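Local structure of 5-oxoprolinase subunit C (Escherichia coli, 5DUD) at residues P123-C128 with V134-L139. The protein catalyses, as one subunit of 5-oxoprolinase, the ATP-driven cleavage of 5-oxoproline to L-glutamate. Numbering follows the deposited sequence.
Sequences PVMGSC and VGIGGL
Cys-128 and Gly-137 bring the backbones of 123-128 and 134-139 together, their CA atoms 5.0 Å apart, where two arms of the long loop between strands 110-115 and 149-150 of the carboxyltransferase-type domain meet. Opposite Asp-131 the chain takes two residues, Gly-135 and Ile-136, in the manner of a G1 beta bulge, whose first position suits glycine because phi is positive (82°). Gly-137, lacking a side chain, lets the chain run close to Cys-128; Gly-138 suits its place by its positive phi, and its N lies 3.1 Å from Cys-128 O. On the other arm, Met-125 and Gly-126 carry the turn with positive phi, and Arg-18 NE donates a hydrogen bond to Val-124 O.

At the Val-124 end the contact is apolar. Val-124, a compact branched residue, points at the other arm: its CG1 packs against Ile-136 CB at 4.3 Å, while CG2 comes to 4.1 Å from Gly-137 N. The unbranched Met-125 reaches farther, and its side chain crosses that of Ile-136 at about a right angle. Apolar side chains from the chain of a different protein pack on all three residues. A bend at chi3 (-63°) turns the methionine methyl inward, placing Met-125 CE 4.0 Å from Ile-136 CD1.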
ATOM      1  N   PRO A 123     -12.244  14.452  -1.210  1.00 41.19           N
ATOM      2  CA  PRO A 123     -11.387  13.585  -0.390  1.00 39.79           C
ATOM      3  C   PRO A 123     -12.113  12.282  -0.082  1.00 43.30           C
ATOM      4  O   PRO A 123     -13.056  12.269   0.710  1.00 44.10           O
ATOM      5  CB  PRO A 123     -11.117  14.426   0.865  1.00 41.89           C
ATOM      6  CG  PRO A 123     -12.277  15.328   0.974  1.00 47.85           C
ATOM      7  CD  PRO A 123     -12.831  15.545  -0.407  1.00 43.78           C
ATOM      8  N   VAL A 124     -11.705  11.201  -0.758  1.00 38.37           N
ATOM      9  CA  VAL A 124     -12.308   9.883  -0.597  1.00 38.02           C
ATOM     10  C   VAL A 124     -11.662   9.176   0.597  1.00 40.35           C
ATOM     11  O   VAL A 124     -10.535   8.687   0.478  1.00 38.84           O
ATOM     12  CB  VAL A 124     -12.177   9.049  -1.898  1.00 41.45           C
ATOM     13  CG1 VAL A 124     -12.690   7.622  -1.686  1.00 41.50           C
ATOM     14  CG2 VAL A 124     -12.909   9.722  -3.056  1.00 41.89           C
ATOM     15  N   MET A 125     -12.387   9.127   1.739  1.00 37.02           N
ATOM     16  CA  MET A 125     -11.955   8.497   2.989  1.00 36.30           C
ATOM     17  C   MET A 125     -10.724   9.231   3.576  1.00 38.65           C
ATOM     18  O   MET A 125      -9.653   8.654   3.754  1.00 37.13           O
ATOM     19  CB  MET A 125     -11.726   6.981   2.791  1.00 38.01           C
ATOM     20  CG  MET A 125     -13.011   6.180   2.882  1.00 42.56           C
ATOM     21  SD  MET A 125     -12.859   4.453   2.368  1.00 46.10           S
ATOM     22  CE  MET A 125     -12.422   4.655   0.669  1.00 42.35           C
ATOM     23  N   GLY A 126     -10.936  10.515   3.877  1.00 35.40           N
ATOM     24  CA  GLY A 126      -9.942  11.418   4.456  1.00 34.57           C
ATOM     25  C   GLY A 126      -8.643  11.557   3.687  1.00 36.63           C
ATOM     26  O   GLY A 126      -7.596  11.777   4.299  1.00 36.02           O
ATOM     27  N   SER A 127      -8.692  11.450   2.345  1.00 31.91           N
ATOM     28  CA  SER A 127      -7.501  11.537   1.491  1.00 30.34           C
ATOM     29  C   SER A 127      -7.888  11.698   0.018  1.00 33.52           C
ATOM     30  O   SER A 127      -8.933  11.200  -0.404  1.00 33.72           O
ATOM     31  CB  SER A 127      -6.635  10.288   1.665  1.00 32.90           C
ATOM     32  OG  SER A 127      -5.546  10.262   0.757  1.00 40.49           O
ATOM     33  N   CYS A 128      -7.032  12.388  -0.754  1.00 28.91           N
ATOM     34  CA  CYS A 128      -7.212  12.636  -2.184  1.00 28.46           C
ATOM     35  C   CYS A 128      -6.182  11.841  -3.016  1.00 31.26           C
ATOM     36  O   CYS A 128      -6.062  12.075  -4.220  1.00 30.70           O
ATOM     37  CB  CYS A 128      -7.107  14.133  -2.459  1.00 28.95           C
ATOM     38  SG  CYS A 128      -8.190  15.154  -1.424  1.00 33.93           S
ATOM     39  N   VAL A 134      -7.460   0.171  -7.229  1.00 32.99           N
ATOM     40  CA  VAL A 134      -8.813   0.194  -6.668  1.00 33.50           C
ATOM     41  C   VAL A 134      -9.746   1.087  -7.499  1.00 38.09           C
ATOM     42  O   VAL A 134     -10.943   0.812  -7.564  1.00 38.92           O
ATOM     43  CB  VAL A 134      -8.770   0.650  -5.189  1.00 37.01           C
ATOM     44  CG1 VAL A 134     -10.157   0.673  -4.563  1.00 37.64           C
ATOM     45  CG2 VAL A 134      -7.824  -0.228  -4.369  1.00 36.33           C
ATOM     46  N   GLY A 135      -9.214   2.162  -8.078  1.00 34.06           N
ATOM     47  CA  GLY A 135      -9.993   3.104  -8.876  1.00 34.46           C
ATOM     48  C   GLY A 135     -10.746   4.123  -8.049  1.00 38.73           C
ATOM     49  O   GLY A 135     -11.936   4.347  -8.280  1.00 39.20           O
ATOM     50  N   ILE A 136     -10.054   4.755  -7.073  1.00 34.81           N
ATOM     51  CA  ILE A 136     -10.632   5.780  -6.191  1.00 35.02           C
ATOM     52  C   ILE A 136      -9.637   6.924  -5.971  1.00 38.13           C
ATOM     53  O   ILE A 136      -8.437   6.760  -6.193  1.00 36.88           O
ATOM     54  CB  ILE A 136     -11.079   5.181  -4.827  1.00 38.38           C
ATOM     55  CG1 ILE A 136      -9.910   4.479  -4.096  1.00 37.98           C
ATOM     56  CG2 ILE A 136     -12.252   4.231  -5.021  1.00 40.28           C
ATOM     57  CD1 ILE A 136     -10.155   4.226  -2.609  1.00 45.82           C
ATOM     58  N   GLY A 137     -10.149   8.067  -5.519  1.00 35.02           N
ATOM     59  CA  GLY A 137      -9.338   9.239  -5.222  1.00 34.29           C
ATOM     60  C   GLY A 137      -8.842   9.998  -6.434  1.00 37.90           C
ATOM     61  O   GLY A 137      -8.889   9.495  -7.557  1.00 37.66           O
ATOM     62  N   GLY A 138      -8.346  11.206  -6.180  1.00 34.22           N
ATOM     63  CA  GLY A 138      -7.818  12.103  -7.200  1.00 34.07           C
ATOM     64  C   GLY A 138      -8.880  12.578  -8.170  1.00 38.78           C
ATOM     65  O   GLY A 138      -9.834  13.245  -7.762  1.00 39.10           O
ATOM     66  N   LEU A 139      -8.732  12.213  -9.446  1.00 35.31           N
ATOM     67  CA  LEU A 139      -9.693  12.555 -10.483  1.00 36.13           C
ATOM     68  C   LEU A 139     -10.228  11.262 -11.087  1.00 40.25           C
ATOM     69  O   LEU A 139      -9.647  10.724 -12.033  1.00 39.70           O
ATOM     70  CB  LEU A 139      -9.050  13.463 -11.542  1.00 36.27           C
TER